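Long-range contacts in lipoprotein, putative (Bacillus anthracis, PDB 4O4A), which is of unknown function, belongs to an uncharacterised family and, as a putative lipoprotein, is probably anchored to the cell membrane: residues Ile99-Thr109 with Phe121-Ser132; Glu37-Val45 with His148-Leu157. All blocks are in the same frame, centred on the assembly; numbering follows the deposited sequence.

In the fold
Both contacts are built on the same mixed four-stranded sheet, whose strands run in the order 70-72, 40-45, 117-126, 104-114. Contact 1 pairs the last two, a beta hairpin, and adds a disulfide just beyond its open end; contact 2 lays helix 149-166 against strand 40-45. The contact centres are about 12 Å apart. Strands 40-45 and 117-126 are neighbours, joined by backbone hydrogen bonds such as those of Leu42 with Leu124 and Gly40 with Val126. Along the chain, contact 1 is nested inside the loop closed by contact 2, whose segments are 103 residues apart at their nearest ends: a local hairpin is thus enclosed by a long-range closure that brings the C-terminal helix onto an early strand.

Contact 1: residues Ile99-Thr109 with Phe121-Ser132; sequences IDSSCIHFSST and FANLEVTRTACS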
ATOM      1  N   ILE B  99       6.408  26.534  20.095  1.00 52.44           N
ATOM      2  CA  ILE B  99       5.373  25.553  19.841  1.00 49.08           C
ATOM      3  C   ILE B  99       5.076  24.877  21.164  1.00 48.08           C
ATOM      4  O   ILE B  99       5.938  24.769  22.042  1.00 43.45           O
ATOM      5  CB  ILE B  99       5.734  24.549  18.744  1.00 46.50           C
ATOM      6  CG1 ILE B  99       7.048  23.875  19.053  1.00 45.68           C
ATOM      7  CG2 ILE B  99       5.816  25.237  17.388  1.00 50.10           C
ATOM      8  CD1 ILE B  99       7.311  22.661  18.193  1.00 47.86           C
ATOM      9  N   ASP B 100       3.838  24.455  21.327  1.00 49.00           N
ATOM     10  CA  ASP B 100       3.448  23.814  22.560  1.00 53.12           C
ATOM     11  C   ASP B 100       4.087  22.430  22.722  1.00 49.24           C
ATOM     12  O   ASP B 100       4.279  21.727  21.749  1.00 47.71           O
ATOM     13  CB  ASP B 100       1.928  23.648  22.606  1.00 57.67           C
ATOM     14  CG  ASP B 100       1.188  24.970  22.638  1.00 60.95           C
ATOM     15  OD1 ASP B 100       1.667  25.902  23.316  1.00 68.28           O
ATOM     16  OD2 ASP B 100       0.110  25.066  22.006  1.00 60.70           O
ATOM     17  N   SER B 101       4.368  22.026  23.958  1.00 44.00           N
ATOM     18  CA  SER B 101       4.897  20.681  24.211  1.00 40.93           C
ATOM     19  C   SER B 101       3.966  19.580  23.685  1.00 39.70           C
ATOM     20  O   SER B 101       4.399  18.492  23.403  1.00 36.81           O
ATOM     21  CB  SER B 101       5.140  20.479  25.692  1.00 44.55           C
ATOM     22  OG  SER B 101       6.215  21.296  26.140  1.00 40.48           O
ATOM     23  N   SER B 102       2.668  19.858  23.575  1.00 44.18           N
ATOM     24  CA  SER B 102       1.718  18.875  23.046  1.00 44.39           C
ATOM     25  C   SER B 102       2.008  18.564  21.575  1.00 43.51           C
ATOM     26  O   SER B 102       1.412  17.645  21.001  1.00 48.93           O
ATOM     27  CB  SER B 102       0.287  19.370  23.233  1.00 45.69           C
ATOM     28  OG  SER B 102       0.112  20.634  22.640  1.00 53.27           O
ATOM     29  N   CYS B 103       2.878  19.353  20.947  1.00 41.50           N
ATOM     30  CA  CYS B 103       3.224  19.145  19.530  1.00 41.89           C
ATOM     31  C   CYS B 103       4.461  18.307  19.413  1.00 40.08           C
ATOM     32  O   CYS B 103       4.932  18.038  18.311  1.00 41.69           O
ATOM     33  CB  CYS B 103       3.506  20.471  18.843  1.00 44.91           C
ATOM     34  SG  CYS B 103       2.184  21.674  18.942  1.00 46.36           S
ATOM     35  N   ILE B 104       4.982  17.887  20.556  1.00 37.99           N
ATOM     36  CA  ILE B 104       6.183  17.122  20.611  1.00 36.29           C
ATOM     37  C   ILE B 104       5.977  15.804  21.328  1.00 35.60           C
ATOM     38  O   ILE B 104       5.315  15.747  22.359  1.00 36.67           O
ATOM     39  CB  ILE B 104       7.261  17.923  21.367  1.00 38.54           C
ATOM     40  CG1 ILE B 104       7.652  19.201  20.593  1.00 41.67           C
ATOM     41  CG2 ILE B 104       8.505  17.080  21.585  1.00 39.24           C
ATOM     42  CD1 ILE B 104       8.293  18.932  19.248  1.00 41.36           C
ATOM     43  N   HIS B 105       6.557  14.743  20.778  1.00 34.76           N
ATOM     44  CA  HIS B 105       6.524  13.417  21.410  1.00 35.17           C
ATOM     45  C   HIS B 105       7.934  12.966  21.596  1.00 34.34           C
ATOM     46  O   HIS B 105       8.703  12.946  20.638  1.00 34.59           O
ATOM     47  CB  HIS B 105       5.739  12.403  20.583  1.00 36.30           C
ATOM     48  CG  HIS B 105       5.883  10.974  21.038  1.00 38.09           C
ATOM     49  ND1 HIS B 105       5.514  10.546  22.295  1.00 42.49           N
ATOM     50  CD2 HIS B 105       6.275   9.862  20.370  1.00 39.71           C
ATOM     51  CE1 HIS B 105       5.721   9.243  22.398  1.00 42.79           C
ATOM     52  NE2 HIS B 105       6.179   8.802  21.241  1.00 41.39           N
ATOM     53  N   PHE B 106       8.288  12.650  22.836  1.00 36.23           N
ATOM     54  CA  PHE B 106       9.612  12.188  23.133  1.00 42.30           C
ATOM     55  C   PHE B 106       9.531  10.669  23.050  1.00 44.36           C
ATOM     56  O   PHE B 106       8.919  10.037  23.887  1.00 47.09           O
ATOM     57  CB  PHE B 106      10.061  12.655  24.508  1.00 46.38           C
ATOM     58  CG  PHE B 106      11.516  12.659  24.650  1.00 57.79           C
ATOM     59  CD1 PHE B 106      12.250  13.801  24.332  1.00 64.38           C
ATOM     60  CD2 PHE B 106      12.175  11.506  25.018  1.00 63.60           C
ATOM     61  CE1 PHE B 106      13.624  13.792  24.426  1.00 70.88           C
ATOM     62  CE2 PHE B 106      13.550  11.491  25.116  1.00 69.34           C
ATOM     63  CZ  PHE B 106      14.276  12.635  24.819  1.00 72.10           C
ATOM     64  N   SER B 107      10.143  10.102  22.019  1.00 46.89           N
ATOM     65  CA  SER B 107      10.037   8.674  21.744  1.00 50.52           C
ATOM     66  C   SER B 107      10.980   7.790  22.512  1.00 54.53           C
ATOM     67  O   SER B 107      10.535   6.907  23.246  1.00 69.73           O
ATOM     68  CB  SER B 107      10.223   8.402  20.253  1.00 49.75           C
ATOM     69  OG  SER B 107      10.218   7.003  20.021  1.00 48.66           O
ATOM     70  N   SER B 108      12.279   7.988  22.344  1.00 50.46           N
ATOM     71  CA  SER B 108      13.242   7.129  23.042  1.00 51.72           C
ATOM     72  C   SER B 108      14.655   7.661  23.019  1.00 49.93           C
ATOM     73  O   SER B 108      14.991   8.561  22.256  1.00 48.24           O
ATOM     74  CB  SER B 108      13.275   5.738  22.407  1.00 50.21           C
ATOM     75  OG  SER B 108      13.797   5.825  21.099  1.00 47.57           O
ATOM     76  N   THR B 109      15.475   7.090  23.885  1.00 51.34           N
ATOM     77  CA  THR B 109      16.873   7.449  23.971  1.00 52.86           C
ATOM     78  C   THR B 109      17.661   6.183  24.096  1.00 55.99           C
ATOM     79  O   THR B 109      17.133   5.137  24.453  1.00 56.26           O
ATOM     80  CB  THR B 109      17.183   8.329  25.190  1.00 53.80           C
ATOM     81  OG1 THR B 109      16.777   7.656  26.387  1.00 56.16           O
ATOM     82  CG2 THR B 109      16.445   9.631  25.093  1.00 53.77           C
ATOM     83  N   PHE B 121      21.814   8.795  21.500  1.00 41.79           N
ATOM     84  CA  PHE B 121      20.847   9.434  20.602  1.00 40.49           C
ATOM     85  C   PHE B 121      19.497   9.654  21.249  1.00 40.06           C
ATOM     86  O   PHE B 121      19.182   9.084  22.302  1.00 40.88           O
ATOM     87  CB  PHE B 121      20.636   8.581  19.369  1.00 41.74           C
ATOM     88  CG  PHE B 121      20.097   7.212  19.673  1.00 44.30           C
ATOM     89  CD1 PHE B 121      18.751   7.019  19.871  1.00 43.28           C
ATOM     90  CD2 PHE B 121      20.946   6.118  19.762  1.00 47.70           C
ATOM     91  CE1 PHE B 121      18.254   5.764  20.155  1.00 46.00           C
ATOM     92  CE2 PHE B 121      20.454   4.860  20.047  1.00 48.85           C
ATOM     93  CZ  PHE B 121      19.106   4.686  20.247  1.00 47.59           C
ATOM     94  N   ALA B 122      18.691  10.475  20.585  1.00 37.63           N
ATOM     95  CA  ALA B 122      17.365  10.766  21.046  1.00 35.68           C
ATOM     96  C   ALA B 122      16.408  10.774  19.879  1.00 36.56           C
ATOM     97  O   ALA B 122      16.710  11.307  18.808  1.00 36.96           O
ATOM     98  CB  ALA B 122      17.338  12.106  21.755  1.00 36.21           C
ATOM     99  N   ASN B 123      15.240  10.184  20.104  1.00 37.69           N
ATOM    100  CA  ASN B 123      14.185  10.131  19.117  1.00 37.94           C
ATOM    101  C   ASN B 123      13.015  10.950  19.568  1.00 38.59           C
ATOM    102  O   ASN B 123      12.452  10.711  20.640  1.00 44.71           O
ATOM    103  CB  ASN B 123      13.732   8.701  18.903  1.00 40.56           C
ATOM    104  CG  ASN B 123      14.671   7.922  18.044  1.00 45.48           C
ATOM    105  OD1 ASN B 123      14.869   8.266  16.891  1.00 48.75           O
ATOM    106  ND2 ASN B 123      15.225   6.832  18.582  1.00 50.25           N
ATOM    107  N   LEU B 124      12.667  11.945  18.772  1.00 40.00           N
ATOM    108  CA  LEU B 124      11.524  12.772  19.053  1.00 40.83           C
ATOM    109  C   LEU B 124      10.695  12.831  17.806  1.00 38.42           C
ATOM    110  O   LEU B 124      11.114  12.409  16.745  1.00 34.13           O
ATOM    111  CB  LEU B 124      11.912  14.195  19.416  1.00 41.79           C
ATOM    112  CG  LEU B 124      12.728  14.417  20.675  1.00 47.39           C
ATOM    113  CD1 LEU B 124      14.188  14.338  20.295  1.00 51.95           C
ATOM    114  CD2 LEU B 124      12.432  15.785  21.270  1.00 48.85           C
ATOM    115  N   GLU B 125       9.518  13.404  17.943  1.00 35.70           N
ATOM    116  CA  GLU B 125       8.616  13.512  16.843  1.00 35.77           C
ATOM    117  C   GLU B 125       7.870  14.805  17.010  1.00 35.84           C
ATOM    118  O   GLU B 125       7.491  15.181  18.126  1.00 37.60           O
ATOM    119  CB  GLU B 125       7.678  12.321  16.870  1.00 36.18           C
ATOM    120  CG  GLU B 125       6.740  12.232  15.700  1.00 39.19           C
ATOM    121  CD  GLU B 125       5.824  11.028  15.769  1.00 43.20           C
ATOM    122  OE1 GLU B 125       6.091  10.089  16.547  1.00 44.34           O
ATOM    123  OE2 GLU B 125       4.817  11.026  15.031  1.00 47.50           O
ATOM    124  N   VAL B 126       7.640  15.490  15.903  1.00 35.98           N
ATOM    125  CA  VAL B 126       6.932  16.756  15.946  1.00 35.49           C
ATOM    126  C   VAL B 126       5.759  16.709  15.006  1.00 39.21           C
ATOM    127  O   VAL B 126       5.770  15.965  14.004  1.00 39.98           O
ATOM    128  CB  VAL B 126       7.856  17.919  15.536  1.00 33.80           C
ATOM    129  CG1 VAL B 126       8.354  17.757  14.102  1.00 34.84           C
ATOM    130  CG2 VAL B 126       7.159  19.252  15.688  1.00 32.88           C
ATOM    131  N   THR B 127       4.752  17.520  15.320  1.00 42.43           N
ATOM    132  CA  THR B 127       3.574  17.663  14.471  1.00 46.92           C
ATOM    133  C   THR B 127       3.150  19.126  14.430  1.00 54.67           C
ATOM    134  O   THR B 127       3.459  19.915  15.345  1.00 55.44           O
ATOM    135  CB  THR B 127       2.381  16.830  14.981  1.00 45.13           C
ATOM    136  OG1 THR B 127       1.275  16.952  14.094  1.00 44.54           O
ATOM    137  CG2 THR B 127       1.945  17.284  16.358  1.00 46.10           C
ATOM    138  N   ARG B 128       2.474  19.486  13.342  1.00 62.03           N
ATOM    139  CA  ARG B 128       1.893  20.819  13.177  1.00 61.35           C
ATOM    140  C   ARG B 128       0.384  20.620  13.108  1.00 63.98           C
ATOM    141  O   ARG B 128      -0.398  21.419  13.614  1.00 70.81           O
ATOM    142  CB  ARG B 128       2.371  21.426  11.886  1.00 67.15           C
ATOM    143  CG  ARG B 128       3.886  21.424  11.746  1.00 69.58           C
ATOM    144  CD  ARG B 128       4.337  21.519  10.288  1.00 74.39           C
ATOM    145  NE  ARG B 128       3.571  22.469   9.488  1.00 78.76           N
ATOM    146  CZ  ARG B 128       3.527  22.411   8.161  1.00 78.85           C
ATOM    147  NH1 ARG B 128       4.154  21.435   7.518  1.00 79.98           N
ATOM    148  NH2 ARG B 128       2.827  23.296   7.475  1.00 82.21           N
ATOM    149  N   THR B 129       0.016  19.514  12.472  1.00 60.63           N
ATOM    150  CA  THR B 129      -1.330  19.060  12.258  1.00 60.25           C
ATOM    151  C   THR B 129      -2.135  18.663  13.476  1.00 54.46           C
ATOM    152  O   THR B 129      -3.287  19.049  13.605  1.00 55.70           O
ATOM    153  CB  THR B 129      -1.233  17.771  11.395  1.00 63.14           C
ATOM    154  OG1 THR B 129      -0.765  18.112  10.082  1.00 71.02           O
ATOM    155  CG2 THR B 129      -2.575  17.019  11.296  1.00 66.64           C
ATOM    156  N   ALA B 130      -1.527  17.884  14.359  1.00 51.74           N
ATOM    157  CA  ALA B 130      -2.259  17.257  15.460  1.00 50.37           C
ATOM    158  C   ALA B 130      -1.765  17.440  16.893  1.00 48.81           C
ATOM    159  O   ALA B 130      -1.819  16.491  17.673  1.00 46.66           O
ATOM    160  CB  ALA B 130      -2.309  15.771  15.165  1.00 52.03           C
ATOM    161  N   CYS B 131      -1.332  18.632  17.277  1.00 49.83           N
ATOM    162  CA  CYS B 131      -0.878  18.815  18.664  1.00 49.66           C
ATOM    163  C   CYS B 131      -1.993  18.349  19.601  1.00 50.05           C
ATOM    164  O   CYS B 131      -3.154  18.698  19.399  1.00 53.86           O
ATOM    165  CB  CYS B 131      -0.514  20.269  18.933  1.00 51.31           C
ATOM    166  SG  CYS B 131       0.715  20.902  17.747  1.00 57.33           S
ATOM    167  N   SER B 132      -1.652  17.513  20.578  1.00 45.82           N
ATOM    168  CA  SER B 132      -2.633  16.976  21.514  1.00 46.40           C
ATOM    169  C   SER B 132      -1.925  16.182  22.582  1.00 47.35           C
ATOM    170  O   SER B 132      -0.735  15.898  22.459  1.00 51.45           O
ATOM    171  CB  SER B 132      -3.598  16.039  20.802  1.00 48.37           C
ATOM    172  OG  SER B 132      -2.912  14.914  20.259  1.00 48.68           O
TER
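Cys103 and Cys131 are joined by a disulfide, their SG atoms 2.0 Å apart, at the open end of the hairpin, Cys103 just before the first strand and Cys131 in the loop after the second. Next to it, Ser132 N donates to Ser102 O and Thr127 N to Cys103 O. Packing is close on the face carrying Ile104, Leu124 and Val126: Ile104 CD1 lies 3.7 Å from Val126 CG2, and its other branch, CG2, turns to Leu124 CD2. On the reverse face His105 and Glu125 cross at a slant, the carboxylate plane turned 78° from the ring and OE1 at the ring edge beside CD2; His105 ND1 is hydrogen-bonded to Ser136 O, and Glu125 OE2 is in a salt bridge with Arg140. The two strands form an antiparallel beta hairpin, interrupted by a classic beta bulge in which Ser107 and Ser108 both face Asn123. Asn123 O accepts from both their amides, 2.8 Å from Ser107 N and 3.2 Å from Ser108 N. The Asn123 side chain answers with ND2 to Ser108 OG at 3.1 Å, a hydroxyl set between its own backbone N and carbonyl carbon (chi1 66°), which turns it to Asn123. Toward solvent, the exposed Phe106 ring still rests by CD1 on Leu124 CD2, with Asn123 O over one face; the contact thins at Thr109, whose CG2 is 4.3 Å from Ala122 CB.

Contact 2: residues Glu37-Val45 with His148-Leu157; sequences EYEGDLIVV and HPAEKKMRDL
Ile43 lies across the side of helix 149-157 that faces the sheet, its CD1 3.6 Å from Lys153 CG and equally near Met154 N. CG1 stands opposite the carbonyl carbon (chi1 -57°) and carries CD1 to Lys153, leaving CG2 to meet Met154 CE at 3.8 Å and Leu157 CD2; residue 154 is a selenomethionine, bent so that its terminal methyl comes back to the strand. The same Leu157 CD2 also touches Val45 CG2 at 3.6 Å, the two side chains sliding past each other in opposite directions. The axes of strand 40-45 and helix 149-157 approach to 8.9 Å, their directions 38° apart, a helix packed over one face of a beta sheet, with Asp41, Ile43 and Val45, every second residue, directed at it.

Near the helix start a carboxylate joins the contact, that of Asp41, resting on Ala150 CB as well as meeting the His148 ring. His148 is the N-cap, and its ND1 accepts from Ala150 N at 3.2 Å, nearly in the ring plane. Asp41 OD1 sits at the edge of that ring, 3.3 Å from CE1, with the carboxylate turned 58° from it; OD2 is paired with Arg140 in a salt bridge. Lys153 runs its aliphatic chain along Ile43, then bends so that CE lies 3.3 Å from Tyr38 OH, while NZ is hydrogen-bonded to Asp68 O. No hydrogen bond crosses between the two segments. The hold is therefore apolar around Ile43, whereas the buried Asp41 carboxylate, beside the helix N-terminus and salt-bridged to Arg140, would probably be stabilised in its ionised form.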
ATOM      1  N   GLU B  37       8.592  24.103   8.316  1.00 59.77           N
ATOM      2  CA  GLU B  37       7.905  23.262   7.351  1.00 66.27           C
ATOM      3  C   GLU B  37       8.015  21.769   7.650  1.00 59.38           C
ATOM      4  O   GLU B  37       7.276  20.970   7.070  1.00 60.13           O
ATOM      5  CB  GLU B  37       8.367  23.581   5.906  1.00 75.86           C
ATOM      6  CG  GLU B  37       9.881  23.522   5.636  1.00 84.40           C
ATOM      7  CD  GLU B  37      10.661  24.762   6.104  1.00 92.36           C
ATOM      8  OE1 GLU B  37      11.690  24.599   6.804  1.00 94.35           O
ATOM      9  OE2 GLU B  37      10.247  25.899   5.782  1.00 96.00           O
ATOM     10  N   TYR B  38       8.900  21.385   8.568  1.00 53.50           N
ATOM     11  CA  TYR B  38       9.092  19.965   8.873  1.00 48.54           C
ATOM     12  C   TYR B  38       8.040  19.357   9.776  1.00 45.78           C
ATOM     13  O   TYR B  38       7.514  20.000  10.690  1.00 46.23           O
ATOM     14  CB  TYR B  38      10.447  19.723   9.511  1.00 45.72           C
ATOM     15  CG  TYR B  38      10.762  18.248   9.657  1.00 42.70           C
ATOM     16  CD1 TYR B  38      11.277  17.518   8.577  1.00 42.82           C
ATOM     17  CD2 TYR B  38      10.547  17.579  10.857  1.00 39.23           C
ATOM     18  CE1 TYR B  38      11.564  16.174   8.692  1.00 39.53           C
ATOM     19  CE2 TYR B  38      10.835  16.236  10.978  1.00 38.16           C
ATOM     20  CZ  TYR B  38      11.347  15.546   9.889  1.00 38.47           C
ATOM     21  OH  TYR B  38      11.634  14.227   9.995  1.00 38.29           O
ATOM     22  N   GLU B  39       7.739  18.098   9.497  1.00 44.87           N
ATOM     23  CA  GLU B  39       6.786  17.349  10.278  1.00 46.00           C
ATOM     24  C   GLU B  39       7.282  15.926  10.295  1.00 44.02           C
ATOM     25  O   GLU B  39       7.717  15.408   9.275  1.00 40.54           O
ATOM     26  CB  GLU B  39       5.384  17.441   9.668  1.00 53.46           C
ATOM     27  CG  GLU B  39       4.267  16.902  10.561  1.00 62.85           C
ATOM     28  CD  GLU B  39       2.865  17.270  10.063  1.00 74.86           C
ATOM     29  OE1 GLU B  39       2.721  17.613   8.865  1.00 76.25           O
ATOM     30  OE2 GLU B  39       1.910  17.241  10.881  1.00 72.86           O
ATOM     31  N   GLY B  40       7.263  15.302  11.466  1.00 42.73           N
ATOM     32  CA  GLY B  40       7.665  13.923  11.556  1.00 39.95           C
ATOM     33  C   GLY B  40       8.702  13.610  12.594  1.00 38.80           C
ATOM     34  O   GLY B  40       8.832  14.300  13.592  1.00 41.80           O
ATOM     35  N   ASP B  41       9.445  12.553  12.324  1.00 40.04           N
ATOM     36  CA  ASP B  41      10.456  12.045  13.222  1.00 38.86           C
ATOM     37  C   ASP B  41      11.664  12.936  13.303  1.00 40.85           C
ATOM     38  O   ASP B  41      12.068  13.508  12.310  1.00 40.62           O
ATOM     39  CB  ASP B  41      10.885  10.676  12.748  1.00 39.43           C
ATOM     40  CG  ASP B  41       9.732   9.703  12.696  1.00 41.82           C
ATOM     41  OD1 ASP B  41       9.042   9.549  13.724  1.00 41.28           O
ATOM     42  OD2 ASP B  41       9.516   9.092  11.630  1.00 41.70           O
ATOM     43  N   LEU B  42      12.233  13.041  14.505  1.00 40.01           N
ATOM     44  CA  LEU B  42      13.410  13.848  14.752  1.00 38.36           C
ATOM     45  C   LEU B  42      14.462  13.000  15.448  1.00 38.89           C
ATOM     46  O   LEU B  42      14.153  12.189  16.335  1.00 37.59           O
ATOM     47  CB  LEU B  42      13.077  15.037  15.640  1.00 36.94           C
ATOM     48  CG  LEU B  42      12.122  16.058  15.058  1.00 37.35           C
ATOM     49  CD1 LEU B  42      11.696  17.045  16.127  1.00 37.84           C
ATOM     50  CD2 LEU B  42      12.754  16.781  13.892  1.00 40.68           C
ATOM     51  N   ILE B  43      15.708  13.195  15.055  1.00 38.28           N
ATOM     52  CA  ILE B  43      16.788  12.459  15.652  1.00 39.66           C
ATOM     53  C   ILE B  43      17.956  13.373  15.972  1.00 39.28           C
ATOM     54  O   ILE B  43      18.358  14.206  15.162  1.00 35.92           O
ATOM     55  CB  ILE B  43      17.274  11.335  14.730  1.00 41.98           C
ATOM     56  CG1 ILE B  43      16.120  10.390  14.380  1.00 43.49           C
ATOM     57  CG2 ILE B  43      18.397  10.572  15.398  1.00 42.28           C
ATOM     58  CD1 ILE B  43      16.485   9.235  13.465  1.00 45.28           C
ATOM     59  N   VAL B  44      18.485  13.202  17.178  1.00 39.23           N
ATOM     60  CA  VAL B  44      19.652  13.936  17.619  1.00 39.53           C
ATOM     61  C   VAL B  44      20.685  12.895  17.957  1.00 39.17           C
ATOM     62  O   VAL B  44      20.387  11.944  18.690  1.00 45.01           O
ATOM     63  CB  VAL B  44      19.385  14.755  18.883  1.00 40.20           C
ATOM     64  CG1 VAL B  44      20.635  15.534  19.264  1.00 42.14           C
ATOM     65  CG2 VAL B  44      18.234  15.715  18.665  1.00 38.18           C
ATOM     66  N   VAL B  45      21.883  13.032  17.418  1.00 38.34           N
ATOM     67  CA  VAL B  45      22.939  12.068  17.714  1.00 39.83           C
ATOM     68  C   VAL B  45      24.095  12.811  18.331  1.00 41.06           C
ATOM     69  O   VAL B  45      24.569  13.800  17.780  1.00 41.83           O
ATOM     70  CB  VAL B  45      23.413  11.323  16.474  1.00 40.92           C
ATOM     71  CG1 VAL B  45      24.486  10.304  16.857  1.00 43.04           C
ATOM     72  CG2 VAL B  45      22.248  10.631  15.797  1.00 40.82           C
ATOM     73  N   HIS B 148       8.839   1.022  12.575  1.00 46.96           N
ATOM     74  CA  HIS B 148       8.528   2.435  12.688  1.00 43.77           C
ATOM     75  C   HIS B 148       9.455   3.200  11.730  1.00 44.96           C
ATOM     76  O   HIS B 148      10.651   2.901  11.660  1.00 44.08           O
ATOM     77  CB  HIS B 148       8.715   2.903  14.116  1.00 42.99           C
ATOM     78  CG  HIS B 148       8.136   4.251  14.381  1.00 44.22           C
ATOM     79  ND1 HIS B 148       8.768   5.420  14.021  1.00 42.24           N
ATOM     80  CD2 HIS B 148       6.984   4.618  14.993  1.00 48.82           C
ATOM     81  CE1 HIS B 148       8.031   6.449  14.388  1.00 45.93           C
ATOM     82  NE2 HIS B 148       6.947   5.992  14.990  1.00 48.55           N
ATOM     83  N   PRO B 149       8.913   4.196  10.995  1.00 44.76           N
ATOM     84  CA  PRO B 149       9.700   4.983  10.033  1.00 43.80           C
ATOM     85  C   PRO B 149      11.001   5.563  10.570  1.00 43.95           C
ATOM     86  O   PRO B 149      11.929   5.812   9.804  1.00 50.16           O
ATOM     87  CB  PRO B 149       8.747   6.101   9.653  1.00 44.39           C
ATOM     88  CG  PRO B 149       7.400   5.483   9.780  1.00 45.06           C
ATOM     89  CD  PRO B 149       7.493   4.583  10.974  1.00 43.89           C
ATOM     90  N   ALA B 150      11.069   5.769  11.875  1.00 46.54           N
ATOM     91  CA  ALA B 150      12.263   6.309  12.531  1.00 48.54           C
ATOM     92  C   ALA B 150      13.428   5.337  12.508  1.00 47.50           C
ATOM     93  O   ALA B 150      14.587   5.761  12.606  1.00 49.13           O
ATOM     94  CB  ALA B 150      11.945   6.694  13.968  1.00 49.80           C
ATOM     95  N   GLU B 151      13.119   4.044  12.406  1.00 50.08           N
ATOM     96  CA  GLU B 151      14.149   3.017  12.331  1.00 54.36           C
ATOM     97  C   GLU B 151      14.945   3.204  11.072  1.00 50.55           C
ATOM     98  O   GLU B 151      16.175   3.124  11.103  1.00 51.02           O
ATOM     99  CB  GLU B 151      13.554   1.602  12.338  1.00 59.73           C
ATOM    100  CG  GLU B 151      12.932   1.206  13.663  1.00 67.43           C
ATOM    101  CD  GLU B 151      13.950   1.089  14.790  1.00 81.04           C
ATOM    102  OE1 GLU B 151      15.169   0.964  14.520  1.00 91.70           O
ATOM    103  OE2 GLU B 151      13.528   1.110  15.964  1.00 97.71           O
ATOM    104  N   LYS B 152      14.257   3.482   9.968  1.00 48.55           N
ATOM    105  CA  LYS B 152      14.947   3.679   8.721  1.00 52.12           C
ATOM    106  C   LYS B 152      15.704   4.996   8.744  1.00 50.47           C
ATOM    107  O   LYS B 152      16.849   5.063   8.308  1.00 51.66           O
ATOM    108  CB  LYS B 152      13.996   3.672   7.527  1.00 54.54           C
ATOM    109  CG  LYS B 152      14.764   3.702   6.210  1.00 60.19           C
ATOM    110  CD  LYS B 152      13.863   3.772   4.991  1.00 63.95           C
ATOM    111  CE  LYS B 152      14.641   3.474   3.723  1.00 69.53           C
ATOM    112  NZ  LYS B 152      15.857   4.302   3.569  1.00 68.71           N
ATOM    113  N   LYS B 153      15.057   6.050   9.229  1.00 48.03           N
ATOM    114  CA  LYS B 153      15.706   7.355   9.297  1.00 46.83           C
ATOM    115  C   LYS B 153      17.027   7.241  10.054  1.00 44.21           C
ATOM    116  O   LYS B 153      18.031   7.818   9.639  1.00 42.45           O
ATOM    117  CB  LYS B 153      14.788   8.391   9.950  1.00 46.83           C
ATOM    118  CG  LYS B 153      15.430   9.764  10.110  1.00 49.61           C
ATOM    119  CD  LYS B 153      14.512  10.801  10.764  1.00 52.27           C
ATOM    120  CE  LYS B 153      13.668  11.590   9.778  1.00 54.81           C
ATOM    121  NZ  LYS B 153      14.527  12.490   8.977  1.00 57.93           N
HETATM  122  N   MSE B 154      17.012   6.482  11.149  1.00 42.88           N
HETATM  123  CA  MSE B 154      18.192   6.274  11.988  1.00 46.87           C
HETATM  124  C   MSE B 154      19.221   5.451  11.259  1.00 48.29           C
HETATM  125  O   MSE B 154      20.417   5.757  11.261  1.00 48.76           O
HETATM  126  CB  MSE B 154      17.753   5.555  13.270  1.00 48.62           C
HETATM  127  CG  MSE B 154      18.921   5.154  14.170  1.00 53.83           C
HETATM  128 SE   MSE B 154      19.952   6.733  14.771  1.00 66.35          SE
HETATM  129  CE  MSE B 154      19.072   7.029  16.468  1.00 67.91           C
ATOM    130  N   ARG B 155      18.756   4.384  10.643  1.00 48.56           N
ATOM    131  CA  ARG B 155      19.616   3.503   9.899  1.00 51.92           C
ATOM    132  C   ARG B 155      20.397   4.322   8.888  1.00 54.26           C
ATOM    133  O   ARG B 155      21.611   4.213   8.820  1.00 60.95           O
ATOM    134  CB  ARG B 155      18.768   2.463   9.181  1.00 53.31           C
ATOM    135  CG  ARG B 155      19.569   1.315   8.640  1.00 59.41           C
ATOM    136  CD  ARG B 155      18.687   0.233   7.981  1.00 62.11           C
ATOM    137  NE  ARG B 155      17.487  -0.007   8.741  1.00 58.46           N
ATOM    138  CZ  ARG B 155      16.236   0.095   8.292  1.00 58.08           C
ATOM    139  NH1 ARG B 155      15.952   0.349   7.016  1.00 60.28           N
ATOM    140  NH2 ARG B 155      15.247  -0.148   9.132  1.00 54.74           N
ATOM    141  N   ASP B 156      19.696   5.169   8.133  1.00 53.13           N
ATOM    142  CA  ASP B 156      20.320   6.001   7.110  1.00 56.20           C
ATOM    143  C   ASP B 156      21.215   7.067   7.700  1.00 53.93           C
ATOM    144  O   ASP B 156      22.273   7.360   7.154  1.00 62.22           O
ATOM    145  CB  ASP B 156      19.263   6.656   6.219  1.00 59.92           C
ATOM    146  CG  ASP B 156      18.431   5.638   5.436  1.00 66.76           C
ATOM    147  OD1 ASP B 156      18.906   4.500   5.207  1.00 76.80           O
ATOM    148  OD2 ASP B 156      17.297   5.979   5.034  1.00 69.88           O
ATOM    149  N   LEU B 157      20.807   7.639   8.819  1.00 49.74           N
ATOM    150  CA  LEU B 157      21.591   8.693   9.452  1.00 47.45           C
ATOM    151  C   LEU B 157      22.923   8.169   9.950  1.00 50.23           C
ATOM    152  O   LEU B 157      23.939   8.843   9.823  1.00 50.86           O
ATOM    153  CB  LEU B 157      20.822   9.318  10.613  1.00 43.28           C
ATOM    154  CG  LEU B 157      21.579  10.387  11.408  1.00 44.15           C
ATOM    155  CD1 LEU B 157      22.064  11.519  10.512  1.00 46.00           C
ATOM    156  CD2 LEU B 157      20.730  10.929  12.537  1.00 44.49           C
TER